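Local coordinates for tailspike protein (Siphovirus 9NA, PDB 3RIQ), which recognises the lipopolysaccharide receptor of Salmonella as the receptor-binding part of the phage tail and probably cleaves its O-antigen chains as an endorhamnosidase, at residues S18-M21 and E25-T28. Numbering follows the deposited sequence.
Sequences SDYM and EAAT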
loop_
_atom_site.group_PDB
_atom_site.type_symbol
_atom_site.label_atom_id
_atom_site.label_comp_id
_atom_site.label_asym_id
_atom_site.label_seq_id
_atom_site.Cartn_x
_atom_site.Cartn_y
_atom_site.Cartn_z
ATOM N N SER A 18 -7.921 -4.094 -46.908
ATOM C CA SER A 18 -8.830 -3.635 -47.966
ATOM C C SER A 18 -8.376 -4.039 -49.375
ATOM O O SER A 18 -9.171 -3.940 -50.315
ATOM C CB SER A 18 -9.066 -2.123 -47.879
ATOM O OG SER A 18 -7.861 -1.452 -48.169
ATOM N N ASP A 19 -7.131 -4.526 -49.517
ATOM C CA ASP A 19 -6.642 -5.015 -50.816
ATOM C C ASP A 19 -7.049 -6.485 -51.096
ATOM O O ASP A 19 -6.747 -7.016 -52.169
ATOM C CB ASP A 19 -5.117 -4.880 -50.862
ATOM C CG ASP A 19 -4.656 -3.452 -51.111
ATOM O OD1 ASP A 19 -5.404 -2.645 -51.750
ATOM O OD2 ASP A 19 -3.497 -3.139 -50.715
ATOM N N TYR A 20 -7.697 -7.136 -50.128
ATOM C CA TYR A 20 -8.020 -8.588 -50.202
ATOM C C TYR A 20 -9.481 -8.863 -49.859
ATOM O O TYR A 20 -10.164 -8.028 -49.250
ATOM C CB TYR A 20 -7.089 -9.427 -49.298
ATOM C CG TYR A 20 -5.653 -9.024 -49.505
ATOM C CD1 TYR A 20 -4.897 -9.576 -50.538
ATOM C CD2 TYR A 20 -5.080 -8.017 -48.729
ATOM C CE1 TYR A 20 -3.605 -9.156 -50.780
ATOM C CE2 TYR A 20 -3.781 -7.585 -48.966
ATOM C CZ TYR A 20 -3.055 -8.140 -50.006
ATOM O OH TYR A 20 -1.771 -7.670 -50.247
ATOM N N MET A 21 -9.936 -10.064 -50.202
ATOM C CA MET A 21 -11.284 -10.472 -49.794
ATOM C C MET A 21 -11.308 -11.034 -48.381
ATOM O O MET A 21 -12.288 -10.845 -47.654
ATOM C CB MET A 21 -11.882 -11.483 -50.779
ATOM C CG MET A 21 -12.320 -10.867 -52.100
ATOM S SD MET A 21 -13.596 -9.608 -51.851
ATOM C CE MET A 21 -15.045 -10.591 -51.453
ATOM N N GLU A 25 -6.019 -14.161 -47.026
ATOM C CA GLU A 25 -5.287 -13.632 -48.195
ATOM C C GLU A 25 -4.318 -12.516 -47.789
ATOM O O GLU A 25 -3.183 -12.448 -48.270
ATOM C CB GLU A 25 -6.273 -13.103 -49.233
ATOM C CG GLU A 25 -6.996 -14.187 -50.019
ATOM C CD GLU A 25 -8.282 -13.722 -50.682
ATOM O OE1 GLU A 25 -8.742 -12.593 -50.413
ATOM O OE2 GLU A 25 -8.847 -14.513 -51.460
ATOM N N ALA A 26 -4.753 -11.659 -46.866
ATOM C CA ALA A 26 -3.902 -10.574 -46.367
ATOM C C ALA A 26 -2.700 -11.138 -45.570
ATOM O O ALA A 26 -1.561 -10.700 -45.765
ATOM C CB ALA A 26 -4.734 -9.601 -45.511
ATOM N N ALA A 27 -2.959 -12.137 -44.716
ATOM C CA ALA A 27 -1.903 -12.764 -43.929
ATOM C C ALA A 27 -0.870 -13.438 -44.822
ATOM O O ALA A 27 0.336 -13.338 -44.544
ATOM C CB ALA A 27 -2.496 -13.794 -42.997
ATOM N N THR A 28 -1.337 -14.143 -45.870
ATOM C CA THR A 28 -0.431 -14.781 -46.834
ATOM C C THR A 28 0.495 -13.759 -47.493
ATOM O O THR A 28 1.727 -14.016 -47.635
ATOM C CB THR A 28 -1.245 -15.575 -47.874
ATOM O OG1 THR A 28 -1.878 -16.666 -47.200
ATOM C CG2 THR A 28 -0.350 -16.175 -48.971
#
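With chi1 at -47°, the CG of Y20 stands beside its backbone N, which swings the ring toward the first turn of helix 23-29; E25, its CG likewise beside the backbone N (chi1 -75°) and its chain extended beyond, runs back past the tyrosine the other way, E25 CB 3.8 Å from Y20 CB, so that OE1 comes to the amide of M21. A26 presents its CA over one face of the phenol, 4.0 Å from the ring centroid, in a CH-pi contact. Its methyl follows on the same side of the ring plane, displaced outward past Y20 CD2 (3.6 Å from A26 CB). On the opposite face rests the CB of D19. Segment 18-21 lies near the N-terminal end of the right-handed beta-helix, between strand 14-16 and helix 23-29; beyond the helix, strand 33-36 pairs in parallel with strand 14-16. M21 N donates to E25 OE1 at 2.8 Å, nearly in line with the C-O bond, although the angle at the hydrogen is a bent 132°. That bond ties the carboxylate to the chain just before the helix, while E25 N is hydrogen-bonded to T22 OG1. K9 of a second subunit packs against Y20 and D19 at the trimer interface.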